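Glucosidase (Croceicoccus marinus, PDB 5Z3K) probably hydrolyses O-glycosidic bonds as a beta-glucosidase of glycoside hydrolase family 39, built on a TIM barrel that carries a separate beta-sheet region. Local coordinates at residues Thr52-Ser56 / Tyr57-Ser61; Glu127-Val130 / Glu131-Arg135; Lys184-Asp187 / Pro188-Val192; Arg240-Ala243 / Ala244-Ala248; Ser266-Ile270 / Pro271-Phe275. All coordinates share one frame; numbering follows the deposited sequence.

Interaction 1 of 5, residues Thr52-Ser56 / Tyr57-Ser61; sequences TLVRS and YDWVS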
loop_
_atom_site.group_PDB
_atom_site.type_symbol
_atom_site.label_atom_id
_atom_site.label_comp_id
_atom_site.label_asym_id
_atom_site.label_seq_id
_atom_site.Cartn_x
_atom_site.Cartn_y
_atom_site.Cartn_z
ATOM N N THR A 52 8.207 -2.581 -2.750
ATOM C CA THR A 52 9.269 -1.806 -2.119
ATOM C C THR A 52 9.055 -1.549 -0.631
ATOM O O THR A 52 9.979 -1.065 0.036
ATOM C CB THR A 52 9.438 -0.447 -2.824
ATOM O OG1 THR A 52 8.159 0.181 -2.966
ATOM C CG2 THR A 52 10.078 -0.618 -4.195
ATOM N N LEU A 53 7.878 -1.856 -0.092
ATOM C CA LEU A 53 7.575 -1.566 1.304
ATOM C C LEU A 53 6.525 -2.562 1.752
ATOM O O LEU A 53 5.584 -2.840 1.006
ATOM C CB LEU A 53 7.076 -0.127 1.488
ATOM C CG LEU A 53 6.836 0.378 2.918
ATOM C CD1 LEU A 53 8.099 0.248 3.774
ATOM C CD2 LEU A 53 6.356 1.822 2.903
ATOM N N VAL A 54 6.712 -3.134 2.939
ATOM C CA VAL A 54 5.776 -4.125 3.462
ATOM C C VAL A 54 5.358 -3.718 4.870
ATOM O O VAL A 54 6.206 -3.578 5.761
ATOM C CB VAL A 54 6.366 -5.541 3.463
ATOM C CG1 VAL A 54 5.379 -6.514 4.085
ATOM C CG2 VAL A 54 6.728 -5.969 2.034
ATOM N N ARG A 55 4.051 -3.559 5.073
ATOM C CA ARG A 55 3.490 -3.352 6.406
ATOM C C ARG A 55 3.359 -4.699 7.107
ATOM O O ARG A 55 2.896 -5.674 6.505
ATOM C CB ARG A 55 2.122 -2.670 6.301
ATOM C CG ARG A 55 1.483 -2.251 7.621
ATOM C CD ARG A 55 0.294 -1.300 7.372
ATOM N NE ARG A 55 -0.168 -0.665 8.614
ATOM C CZ ARG A 55 -1.204 -1.093 9.342
ATOM N NH1 ARG A 55 -1.912 -2.154 8.954
ATOM N NH2 ARG A 55 -1.533 -0.458 10.464
ATOM N N SER A 56 3.762 -4.758 8.381
ATOM C CA SER A 56 3.883 -6.029 9.085
ATOM C C SER A 56 2.610 -6.431 9.818
ATOM O O SER A 56 2.566 -7.522 10.402
ATOM C CB SER A 56 5.035 -5.961 10.090
ATOM O OG SER A 56 4.726 -5.051 11.152
ATOM N N TYR A 57 1.581 -5.584 9.801
ATOM C CA TYR A 57 0.437 -5.766 10.694
ATOM C C TYR A 57 -0.252 -7.114 10.481
ATOM O O TYR A 57 -0.685 -7.757 11.447
ATOM C CB TYR A 57 -0.547 -4.607 10.496
ATOM C CG TYR A 57 -1.777 -4.689 11.372
ATOM C CD1 TYR A 57 -1.727 -4.292 12.704
ATOM C CD2 TYR A 57 -2.991 -5.137 10.862
ATOM C CE1 TYR A 57 -2.852 -4.360 13.520
ATOM C CE2 TYR A 57 -4.129 -5.200 11.667
ATOM C CZ TYR A 57 -4.047 -4.813 12.994
ATOM O OH TYR A 57 -5.164 -4.893 13.796
ATOM N N ASP A 58 -0.323 -7.593 9.238
ATOM C CA ASP A 58 -1.035 -8.848 9.020
ATOM C C ASP A 58 -0.192 -10.083 9.344
ATOM O O ASP A 58 -0.741 -11.188 9.422
ATOM C CB ASP A 58 -1.578 -8.888 7.592
ATOM C CG ASP A 58 -2.624 -7.808 7.363
ATOM O OD1 ASP A 58 -3.611 -7.757 8.128
ATOM O OD2 ASP A 58 -2.438 -6.970 6.463
ATOM N N TRP A 59 1.102 -9.915 9.585
ATOM C CA TRP A 59 1.916 -10.999 10.110
ATOM C C TRP A 59 1.455 -11.380 11.521
ATOM O O TRP A 59 0.676 -10.678 12.171
ATOM C CB TRP A 59 3.390 -10.601 10.158
ATOM C CG TRP A 59 4.018 -10.190 8.849
ATOM C CD1 TRP A 59 3.485 -10.320 7.575
ATOM C CD2 TRP A 59 5.303 -9.582 8.682
ATOM N NE1 TRP A 59 4.367 -9.829 6.645
ATOM C CE2 TRP A 59 5.489 -9.367 7.295
ATOM C CE3 TRP A 59 6.320 -9.201 9.572
ATOM C CZ2 TRP A 59 6.654 -8.790 6.779
ATOM C CZ3 TRP A 59 7.470 -8.616 9.064
ATOM C CH2 TRP A 59 7.630 -8.417 7.669
ATOM N N VAL A 60 1.965 -12.515 11.993
ATOM C CA VAL A 60 1.829 -12.889 13.396
ATOM C C VAL A 60 2.988 -12.244 14.149
ATOM O O VAL A 60 3.934 -12.926 14.565
ATOM C CB VAL A 60 1.795 -14.426 13.547
ATOM C CG1 VAL A 60 1.683 -14.838 15.024
ATOM C CG2 VAL A 60 0.627 -15.002 12.741
ATOM N N SER A 61 2.932 -10.915 14.308
ATOM C CA SER A 61 4.064 -10.111 14.781
ATOM C C SER A 61 3.572 -8.964 15.648
ATOM O O SER A 61 3.991 -7.811 15.499
ATOM C CB SER A 61 4.885 -9.561 13.613
ATOM O OG SER A 61 5.329 -10.622 12.787
HETATM O O HOH W 1 1.424 -7.878 6.845
HETATM O O HOH W 2 -1.965 -4.178 7.068
HETATM O O HOH W 3 3.557 -6.030 13.381
#
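Ser56 CB lies over the six-membered ring of Trp59, 3.9 Å from its centroid, a CH-pi contact at the C-terminal end of barrel strand 53-55 in this (beta/alpha)8 TIM barrel. The chain turns there through a type I beta turn, Ser56 to Trp59, closed by Trp59 N donating to Ser56 O at 2.9 Å. With an N-H...O angle of 140° and the donor well above the carbonyl plane, the bond has the bent form of a tight turn. Val54 CG1 adds to the indole contact, 3.8 Å from Trp59 CZ2, the two side chains crossing at about a right angle. On the strand's other flank the extended Arg55, its CG anti to the backbone N (chi1 -174°), runs beside Tyr57 and lays its guanidinium against Tyr57 CB, with the guanidinium and ring planes 33° apart. Water links the two halves as well: one molecule accepts from Arg55 NH1 at 2.8 Å and donates to Asp58 OD2 at 2.9 Å. Farther out, salt bridges of NE to Glu153 and NH2 to Asp156 fix the guanidinium, and Ser27 OG hydrogen-bonds Asp58 OD2. Ser56 OG is held by the backbone N of Thr108 on the adjacent strand.

Interaction 2 of 5, residues Glu127-Val130 / Glu131-Arg135; sequences EQVV and ENIVR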
loop_
_atom_site.group_PDB
_atom_site.type_symbol
_atom_site.label_atom_id
_atom_site.label_comp_id
_atom_site.label_asym_id
_atom_site.label_seq_id
_atom_site.Cartn_x
_atom_site.Cartn_y
_atom_site.Cartn_z
ATOM N N GLU A 127 7.862 0.359 27.154
ATOM C CA GLU A 127 8.851 1.141 26.417
ATOM C C GLU A 127 10.175 0.385 26.273
ATOM O O GLU A 127 10.783 0.399 25.195
ATOM C CB GLU A 127 9.050 2.496 27.109
ATOM C CG GLU A 127 10.033 3.428 26.409
ATOM C CD GLU A 127 10.053 4.830 27.014
ATOM O OE1 GLU A 127 9.148 5.148 27.815
ATOM O OE2 GLU A 127 10.963 5.617 26.676
ATOM N N GLN A 128 10.615 -0.274 27.318
ATOM C CA GLN A 128 11.825 -1.034 27.237
ATOM C C GLN A 128 11.694 -2.170 26.203
ATOM O O GLN A 128 12.564 -2.406 25.459
ATOM C CB GLN A 128 12.157 -1.674 28.589
ATOM C CG GLN A 128 12.507 -0.762 29.715
ATOM C CD GLN A 128 12.878 -1.575 30.966
ATOM O OE1 GLN A 128 12.039 -1.921 31.751
ATOM N NE2 GLN A 128 14.122 -1.956 31.068
ATOM N N VAL A 129 10.562 -2.813 26.190
ATOM C CA VAL A 129 10.377 -3.951 25.296
ATOM C C VAL A 129 10.302 -3.468 23.851
ATOM O O VAL A 129 10.875 -4.090 22.951
ATOM C CB VAL A 129 9.145 -4.768 25.731
ATOM C CG1 VAL A 129 8.684 -5.707 24.634
ATOM C CG2 VAL A 129 9.489 -5.556 26.995
ATOM N N VAL A 130 9.660 -2.316 23.612
ATOM C CA VAL A 130 9.639 -1.758 22.256
ATOM C C VAL A 130 11.049 -1.418 21.803
ATOM O O VAL A 130 11.432 -1.679 20.652
ATOM C CB VAL A 130 8.722 -0.523 22.171
ATOM C CG1 VAL A 130 8.891 0.176 20.798
ATOM C CG2 VAL A 130 7.268 -0.910 22.404
ATOM N N GLU A 131 11.853 -0.852 22.704
ATOM C CA GLU A 131 13.197 -0.435 22.318
ATOM C C GLU A 131 14.046 -1.633 21.900
ATOM O O GLU A 131 14.776 -1.566 20.904
ATOM C CB GLU A 131 13.859 0.334 23.464
ATOM C CG GLU A 131 15.304 0.747 23.196
ATOM C CD GLU A 131 15.915 1.528 24.349
ATOM O OE1 GLU A 131 15.183 1.850 25.309
ATOM O OE2 GLU A 131 17.130 1.815 24.295
ATOM N N ASN A 132 13.957 -2.746 22.631
ATOM C CA ASN A 132 14.762 -3.908 22.268
ATOM C C ASN A 132 14.211 -4.661 21.068
ATOM O O ASN A 132 14.974 -5.357 20.390
ATOM C CB ASN A 132 14.908 -4.855 23.461
ATOM C CG ASN A 132 15.876 -4.319 24.503
ATOM O OD1 ASN A 132 16.718 -3.463 24.200
ATOM N ND2 ASN A 132 15.753 -4.803 25.737
ATOM N N ILE A 133 12.907 -4.565 20.797
ATOM C CA ILE A 133 12.407 -5.059 19.518
ATOM C C ILE A 133 13.042 -4.267 18.387
ATOM O O ILE A 133 13.483 -4.831 17.375
ATOM C CB ILE A 133 10.867 -4.986 19.476
ATOM C CG1 ILE A 133 10.274 -6.027 20.429
ATOM C CG2 ILE A 133 10.344 -5.165 18.041
ATOM C CD1 ILE A 133 8.851 -5.763 20.811
ATOM N N VAL A 134 13.130 -2.946 18.556
ATOM C CA VAL A 134 13.746 -2.112 17.534
ATOM C C VAL A 134 15.225 -2.445 17.403
ATOM O O VAL A 134 15.752 -2.561 16.293
ATOM C CB VAL A 134 13.520 -0.620 17.849
ATOM C CG1 VAL A 134 14.255 0.266 16.850
ATOM C CG2 VAL A 134 12.027 -0.290 17.849
ATOM N N ARG A 135 15.916 -2.610 18.536
ATOM C CA ARG A 135 17.334 -2.951 18.495
ATOM C C ARG A 135 17.560 -4.313 17.855
ATOM O O ARG A 135 18.587 -4.533 17.207
ATOM C CB ARG A 135 17.916 -2.932 19.909
ATOM C CG ARG A 135 18.153 -1.539 20.451
ATOM C CD ARG A 135 18.852 -1.551 21.815
ATOM N NE ARG A 135 18.951 -0.187 22.329
ATOM C CZ ARG A 135 19.788 0.732 21.848
ATOM N NH1 ARG A 135 20.626 0.423 20.865
ATOM N NH2 ARG A 135 19.793 1.958 22.353
#
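Val129 and Ile133 meet one turn apart on alpha-helix 123-138, one of the helices packed round the TIM barrel. Their side chains cross at a slant, and only the ends of the branches touch: Val129 CG1 reaches Ile133 CD1 at 3.8 Å. Ile133 CG1 stands anti to its own carbonyl carbon (chi1 -70°), which turns the longer branch back along the helix, so that CD1 also rests 3.4 Å from Val129 O. Val130 and Val134 repeat the i to i+4 pairing more loosely, CG1 to CG2 at 4.3 Å. Ile133 and Val134 both press on Trp152 of strand 151-154, so this side of the helix faces the barrel wall.

Beneath the side chains runs the regular ladder of backbone bonds, from Glu131 N to Glu127 O through Val134 N to Val130 O, all between 3.0 and 3.2 Å. The acidic flank is turned toward helix 169-186. There Glu127 is bound by Arg181 and Arg185, and Glu131 OE1 by Arg185, a shared positive partner that probably eases the proximity of the two carboxylates. Asn132 instead sends ND2 to Pro80 O. The other oxygen of Glu131 turns along its own helix: OE2 offers its anti lone pair, the one away from OE1, to Arg135 NH2 at 3.3 Å, lying nearly in the guanidinium plane.

Interaction 3 of 5, residues Lys184-Asp187 / Pro188-Val192; sequences KRVD and PALKV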
loop_
_atom_site.group_PDB
_atom_site.type_symbol
_atom_site.label_atom_id
_atom_site.label_comp_id
_atom_site.label_asym_id
_atom_site.label_seq_id
_atom_site.Cartn_x
_atom_site.Cartn_y
_atom_site.Cartn_z
ATOM N N LYS A 184 13.540 6.451 18.499
ATOM C CA LYS A 184 14.543 7.486 18.278
ATOM C C LYS A 184 15.778 7.270 19.144
ATOM O O LYS A 184 16.885 7.651 18.748
ATOM C CB LYS A 184 13.936 8.859 18.548
ATOM C CG LYS A 184 12.833 9.248 17.570
ATOM C CD LYS A 184 13.364 9.332 16.147
ATOM C CE LYS A 184 12.368 10.008 15.227
ATOM N NZ LYS A 184 12.912 10.104 13.857
ATOM N N ARG A 185 15.610 6.666 20.321
ATOM C CA ARG A 185 16.760 6.331 21.152
ATOM C C ARG A 185 17.660 5.311 20.458
ATOM O O ARG A 185 18.890 5.374 20.571
ATOM C CB ARG A 185 16.276 5.813 22.508
ATOM C CG ARG A 185 17.359 5.377 23.480
ATOM C CD ARG A 185 16.732 4.991 24.824
ATOM N NE ARG A 185 15.750 5.982 25.268
ATOM C CZ ARG A 185 14.487 5.714 25.602
ATOM N NH1 ARG A 185 14.014 4.473 25.551
ATOM N NH2 ARG A 185 13.690 6.701 25.991
ATOM N N VAL A 186 17.069 4.369 19.721
ATOM C CA VAL A 186 17.884 3.355 19.061
ATOM C C VAL A 186 18.654 3.967 17.900
ATOM O O VAL A 186 19.855 3.723 17.728
ATOM C CB VAL A 186 17.002 2.185 18.598
ATOM C CG1 VAL A 186 17.815 1.221 17.721
ATOM C CG2 VAL A 186 16.395 1.483 19.791
ATOM N N ASP A 187 17.983 4.780 17.104
ATOM C CA ASP A 187 18.567 5.379 15.919
ATOM C C ASP A 187 17.714 6.566 15.488
ATOM O O ASP A 187 16.565 6.389 15.061
ATOM C CB ASP A 187 18.671 4.333 14.810
ATOM C CG ASP A 187 19.313 4.866 13.545
ATOM O OD1 ASP A 187 19.789 6.025 13.521
ATOM O OD2 ASP A 187 19.337 4.109 12.557
ATOM N N PRO A 188 18.236 7.791 15.604
ATOM C CA PRO A 188 17.457 8.966 15.180
ATOM C C PRO A 188 17.046 8.932 13.717
ATOM O O PRO A 188 16.090 9.619 13.347
ATOM C CB PRO A 188 18.408 10.139 15.464
ATOM C CG PRO A 188 19.356 9.627 16.494
ATOM C CD PRO A 188 19.517 8.161 16.233
ATOM N N ALA A 189 17.736 8.158 12.875
ATOM C CA ALA A 189 17.401 8.084 11.457
ATOM C C ALA A 189 16.148 7.268 11.183
ATOM O O ALA A 189 15.632 7.312 10.062
ATOM C CB ALA A 189 18.573 7.493 10.670
ATOM N N LEU A 190 15.652 6.520 12.164
ATOM C CA LEU A 190 14.435 5.753 11.960
ATOM C C LEU A 190 13.225 6.676 11.904
ATOM O O LEU A 190 13.168 7.709 12.575
ATOM C CB LEU A 190 14.260 4.727 13.075
ATOM C CG LEU A 190 15.363 3.675 13.187
ATOM C CD1 LEU A 190 15.244 2.949 14.515
ATOM C CD2 LEU A 190 15.317 2.689 12.012
ATOM N N LYS A 191 12.252 6.302 11.087
ATOM C CA LYS A 191 11.015 7.059 10.973
ATOM C C LYS A 191 9.970 6.425 11.876
ATOM O O LYS A 191 9.805 5.199 11.874
ATOM C CB LYS A 191 10.521 7.094 9.527
ATOM C CG LYS A 191 11.529 7.658 8.534
ATOM C CD LYS A 191 12.075 9.000 8.988
ATOM C CE LYS A 191 13.062 9.557 7.968
ATOM N NZ LYS A 191 13.981 10.562 8.571
ATOM N N VAL A 192 9.287 7.256 12.666
ATOM C CA VAL A 192 8.213 6.794 13.532
ATOM C C VAL A 192 6.977 7.628 13.231
ATOM O O VAL A 192 7.069 8.817 12.904
ATOM C CB VAL A 192 8.607 6.864 15.036
ATOM C CG1 VAL A 192 8.726 8.326 15.528
ATOM C CG2 VAL A 192 7.634 6.042 15.904
HETATM O O HOH W 4 14.740 12.295 14.308
#
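Pro188 follows on Asp187, the first residue to leave helical geometry after helix 169-186, and together they start a type I beta turn, Asp187 to Leu190. The carbonyl of Pro188 receives Lys184 NZ at 3.3 Å, and one water joins the same two atoms. Ala189 N donates to Asp187 OD1 at 3.0 Å, from well above the carboxylate plane, an Asp-Pro Asx turn overlapping the beta turn. With chi1 at -178° the carboxylate of Asp187 swings to the carbonyl side. Leu190 N closes the turn on Asp187 O at 3.0 Å, nearly straight at 165°, while its CD1 packs on Asp187 CB at 3.7 Å. Leu190 O is the nearer target of Lys184, with NZ at 2.7 Å almost on the line of the C=O bond. The bend at chi2 of the lysine (-62°) brings the amine round to these two carbonyls, and Asp222 adds a salt bridge. Val192 CG1 ends the series, 4.0 Å from Lys184 CE.

The turn links helix 169-186 to strand 191-197 in the beta-alpha-beta unit that starts at strand 151-154: Leu190 touches Val134 of helix 123-138 and Trp152 of that first strand, and Val192 packs against Tyr176, Ala180 and Val183 of helix 169-186.

Interaction 4 of 5, residues Arg240-Ala243 / Ala244-Ala248; sequences RTIA and AEVRA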
loop_
_atom_site.group_PDB
_atom_site.type_symbol
_atom_site.label_atom_id
_atom_site.label_comp_id
_atom_site.label_asym_id
_atom_site.label_seq_id
_atom_site.Cartn_x
_atom_site.Cartn_y
_atom_site.Cartn_z
ATOM N N ARG A 240 -6.272 10.130 -3.912
ATOM C CA ARG A 240 -5.745 11.483 -4.089
ATOM C C ARG A 240 -6.606 12.495 -3.348
ATOM O O ARG A 240 -6.086 13.370 -2.640
ATOM C CB ARG A 240 -5.680 11.849 -5.574
ATOM C CG ARG A 240 -5.220 13.283 -5.792
ATOM C CD ARG A 240 -5.468 13.748 -7.218
ATOM N NE ARG A 240 -4.695 12.978 -8.191
ATOM C CZ ARG A 240 -4.767 13.177 -9.509
ATOM N NH1 ARG A 240 -5.578 14.121 -9.990
ATOM N NH2 ARG A 240 -4.040 12.443 -10.339
ATOM N N THR A 241 -7.929 12.381 -3.498
ATOM C CA THR A 241 -8.852 13.308 -2.837
ATOM C C THR A 241 -8.675 13.288 -1.321
ATOM O O THR A 241 -8.604 14.347 -0.685
ATOM C CB THR A 241 -10.296 12.973 -3.208
ATOM O OG1 THR A 241 -10.448 13.058 -4.626
ATOM C CG2 THR A 241 -11.280 13.944 -2.536
ATOM N N ILE A 242 -8.600 12.096 -0.719
ATOM C CA ILE A 242 -8.474 12.050 0.741
ATOM C C ILE A 242 -7.130 12.616 1.182
ATOM O O ILE A 242 -7.045 13.373 2.159
ATOM C CB ILE A 242 -8.672 10.618 1.275
ATOM C CG1 ILE A 242 -9.997 10.017 0.797
ATOM C CG2 ILE A 242 -8.607 10.616 2.804
ATOM C CD1 ILE A 242 -11.210 10.802 1.220
ATOM N N ALA A 243 -6.054 12.261 0.469
ATOM C CA ALA A 243 -4.721 12.686 0.877
ATOM C C ALA A 243 -4.610 14.202 0.892
ATOM O O ALA A 243 -3.924 14.771 1.749
ATOM C CB ALA A 243 -3.661 12.091 -0.056
ATOM N N ALA A 244 -5.263 14.873 -0.056
ATOM C CA ALA A 244 -5.238 16.331 -0.067
ATOM C C ALA A 244 -5.839 16.889 1.214
ATOM O O ALA A 244 -5.280 17.812 1.823
ATOM C CB ALA A 244 -5.977 16.864 -1.300
ATOM N N GLU A 245 -6.960 16.321 1.657
ATOM C CA GLU A 245 -7.603 16.800 2.875
ATOM C C GLU A 245 -6.754 16.500 4.106
ATOM O O GLU A 245 -6.627 17.344 5.003
ATOM C CB GLU A 245 -8.993 16.181 3.008
ATOM C CG GLU A 245 -9.730 16.615 4.258
ATOM C CD GLU A 245 -10.014 18.106 4.272
ATOM O OE1 GLU A 245 -9.963 18.731 3.187
ATOM O OE2 GLU A 245 -10.284 18.648 5.367
ATOM N N VAL A 246 -6.148 15.315 4.155
ATOM C CA VAL A 246 -5.296 14.968 5.287
ATOM C C VAL A 246 -4.079 15.876 5.326
ATOM O O VAL A 246 -3.657 16.339 6.395
ATOM C CB VAL A 246 -4.892 13.485 5.209
ATOM C CG1 VAL A 246 -3.900 13.165 6.304
ATOM C CG2 VAL A 246 -6.121 12.607 5.309
ATOM N N ARG A 247 -3.495 16.141 4.159
ATOM C CA ARG A 247 -2.368 17.056 4.074
ATOM C C ARG A 247 -2.709 18.404 4.687
ATOM O O ARG A 247 -1.922 18.958 5.462
ATOM C CB ARG A 247 -1.951 17.232 2.612
ATOM C CG ARG A 247 -0.782 18.188 2.444
ATOM C CD ARG A 247 0.516 17.467 2.736
ATOM N NE ARG A 247 0.959 17.668 4.112
ATOM C CZ ARG A 247 1.896 16.939 4.715
ATOM N NH1 ARG A 247 2.486 15.938 4.066
ATOM N NH2 ARG A 247 2.243 17.209 5.974
ATOM N N ALA A 248 -3.901 18.924 4.387
ATOM C CA ALA A 248 -4.293 20.237 4.910
ATOM C C ALA A 248 -4.435 20.233 6.434
ATOM O O ALA A 248 -4.080 21.217 7.096
ATOM C CB ALA A 248 -5.597 20.689 4.257
#
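This is a one-turn contact within a single alpha-helix, 238-252, the helix of the beta-alpha-beta unit that joins barrel strands 223-229 and 259-266 of the TIM barrel. Ile242 and Val246, four residues apart, form its apolar side. Their touching branches are both CG2 methyls, 4.1 Å apart, and the axes of the two side chains are inclined to each other. The methyl of Ile242 is put there by its stance anti to the backbone N, whereas in Val246 chi1 of 174° sets CG1 anti to the backbone N and leaves CG2 anti to the carbonyl carbon, over Ile242 O at 3.4 Å. Both residues look inward: Ile242 meets Trp226 and Trp228 of strand 223-229, and Val246 touches Leu224 and Leu260. Ala243, small and buried, fits against Trp226.

The two basic side chains end on other partners, Arg240 on Tyr290 O and Arg247 on Thr258 O and Asp251. The ladder of backbone bonds is uneven. Ala244 N to Arg240 O measures 3.1 Å, whereas Glu245 N to Thr241 O, at 3.5 Å, is weak. The next two are short again: Val246 N to Ile242 O at 2.9 Å, then Arg247 N to Ala243 O at 2.8 Å, angle 162°.

Interaction 5 of 5, residues Ser266-Ile270 / Pro271-Phe275; sequences SMTGI and PTAKF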
loop_
_atom_site.group_PDB
_atom_site.type_symbol
_atom_site.label_atom_id
_atom_site.label_comp_id
_atom_site.label_asym_id
_atom_site.label_seq_id
_atom_site.Cartn_x
_atom_site.Cartn_y
_atom_site.Cartn_z
ATOM N N SER A 266 -7.450 -0.052 -0.951
ATOM C CA SER A 266 -8.047 -1.173 -1.651
ATOM C C SER A 266 -9.343 -0.680 -2.268
ATOM O O SER A 266 -9.924 0.302 -1.806
ATOM C CB SER A 266 -8.321 -2.342 -0.691
ATOM O OG SER A 266 -8.783 -3.460 -1.407
HETATM N N MSE A 267 -9.804 -1.373 -3.303
HETATM C CA MSE A 267 -11.136 -1.030 -3.791
HETATM C C MSE A 267 -12.172 -1.317 -2.719
HETATM O O MSE A 267 -13.136 -0.578 -2.595
HETATM C CB MSE A 267 -11.521 -1.773 -5.066
HETATM C CG MSE A 267 -12.867 -1.277 -5.585
HETATM SE SE MSE A 267 -13.283 -1.890 -7.382
HETATM C CE MSE A 267 -14.175 -3.517 -6.904
ATOM N N THR A 268 -11.989 -2.394 -1.952
ATOM C CA THR A 268 -12.948 -2.759 -0.917
ATOM C C THR A 268 -12.223 -3.119 0.373
ATOM O O THR A 268 -11.148 -3.726 0.346
ATOM C CB THR A 268 -13.846 -3.940 -1.349
ATOM O OG1 THR A 268 -13.094 -5.155 -1.354
ATOM C CG2 THR A 268 -14.438 -3.714 -2.741
ATOM N N GLY A 269 -12.813 -2.730 1.496
ATOM C CA GLY A 269 -12.278 -3.099 2.792
ATOM C C GLY A 269 -13.332 -3.674 3.715
ATOM O O GLY A 269 -13.060 -3.945 4.887
ATOM N N ILE A 270 -14.542 -3.844 3.198
ATOM C CA ILE A 270 -15.646 -4.427 3.953
ATOM C C ILE A 270 -15.621 -5.935 3.725
ATOM O O ILE A 270 -15.666 -6.370 2.567
ATOM C CB ILE A 270 -16.992 -3.827 3.533
ATOM C CG1 ILE A 270 -17.147 -2.429 4.131
ATOM C CG2 ILE A 270 -18.140 -4.730 3.983
ATOM C CD1 ILE A 270 -18.364 -1.711 3.644
ATOM N N PRO A 271 -15.553 -6.752 4.780
ATOM C CA PRO A 271 -15.243 -8.179 4.601
ATOM C C PRO A 271 -16.322 -8.971 3.883
ATOM O O PRO A 271 -16.080 -10.144 3.568
ATOM C CB PRO A 271 -15.052 -8.679 6.040
ATOM C CG PRO A 271 -15.821 -7.707 6.879
ATOM C CD PRO A 271 -15.683 -6.378 6.199
ATOM N N THR A 272 -17.489 -8.382 3.612
ATOM C CA THR A 272 -18.533 -9.003 2.806
ATOM C C THR A 272 -18.627 -8.394 1.410
ATOM O O THR A 272 -19.641 -8.570 0.725
ATOM C CB THR A 272 -19.891 -8.881 3.502
ATOM O OG1 THR A 272 -20.149 -7.504 3.807
ATOM C CG2 THR A 272 -19.914 -9.694 4.788
ATOM N N ALA A 273 -17.607 -7.660 0.978
ATOM C CA ALA A 273 -17.689 -6.991 -0.314
ATOM C C ALA A 273 -17.640 -8.001 -1.453
ATOM O O ALA A 273 -16.947 -9.022 -1.383
ATOM C CB ALA A 273 -16.560 -5.976 -0.466
ATOM N N LYS A 274 -18.368 -7.680 -2.497
ATOM C CA LYS A 274 -18.482 -8.475 -3.701
ATOM C C LYS A 274 -18.015 -7.661 -4.927
ATOM O O LYS A 274 -18.302 -6.523 -5.000
ATOM C CB LYS A 274 -19.913 -8.874 -3.874
ATOM C CG LYS A 274 -20.124 -10.103 -4.688
ATOM C CD LYS A 274 -21.445 -10.105 -5.387
ATOM C CE LYS A 274 -21.325 -10.829 -6.690
ATOM N NZ LYS A 274 -20.882 -12.226 -6.554
ATOM N N PHE A 275 -17.293 -8.282 -5.843
ATOM C CA PHE A 275 -16.751 -7.572 -6.990
ATOM C C PHE A 275 -16.292 -8.609 -7.991
ATOM O O PHE A 275 -16.095 -9.780 -7.649
ATOM C CB PHE A 275 -15.585 -6.667 -6.583
ATOM C CG PHE A 275 -14.575 -7.357 -5.716
ATOM C CD1 PHE A 275 -13.597 -8.164 -6.282
ATOM C CD2 PHE A 275 -14.617 -7.219 -4.337
ATOM C CE1 PHE A 275 -12.672 -8.831 -5.485
ATOM C CE2 PHE A 275 -13.698 -7.878 -3.530
ATOM C CZ PHE A 275 -12.720 -8.681 -4.110
#
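The Phe275 ring is approached obliquely by Met267 CE and Thr268 OG1, two neighbours from the start of the same loop. Thr268 OG1 stands 3.5 Å from Phe275 CE2, and the CE methyl of Met267, present as selenomethionine, lies 4.0 Å from Phe275 CG and closer still, 3.5 Å, to Phe275 CB. The Met267 and Phe275 side chains run antiparallel, side by side, the bend at chi3 (90°) swinging CE across to the phenylalanine. Phe275 CG lies between its own backbone N and carbonyl carbon (chi1 48°), which brings the ring alongside Thr268, CE2 nearest OG1. Beside it Ala273 CB packs on Thr268 CB at 3.5 Å.

The reversal that brings these residues together is a type I beta turn, Ile270 to Ala273, closed by Ala273 N donating to Ile270 O at 2.8 Å from above the carbonyl plane. Asp231 grips the incoming limb, its two carboxylate oxygens taking the backbone N atoms of Gly269 and Ile270. The loop, reversed by the turn, leaves the C-terminal end of barrel strand 259-266 and leads to helix 277-291, where Asn280 meets both Met267 and Phe275, while Ile270 reaches across to Phe392 and Phe394 of strand 391-394.

How the interactions relate
The five contacts follow one another along the chain and sample successive parts of one TIM barrel. Interaction 1 spans strand 53-55 and the turn after it, interaction 3 runs from the end of helix 169-186 into strand 191-197 of the same closed sheet, and interaction 5 follows strand 259-266. Interactions 2 and 4 lie on outer helices 123-138 and 238-252. Only interactions 2 and 3 touch: their centres are 12 Å apart, and salt bridges and packing join helices 123-138 and 169-186. Interactions 3 and 5, with centres 36 Å apart, lie on opposite sides of the chain's centre. Local turns and helical steps thus recur round one barrel, at its strands' ends and on its outer helices.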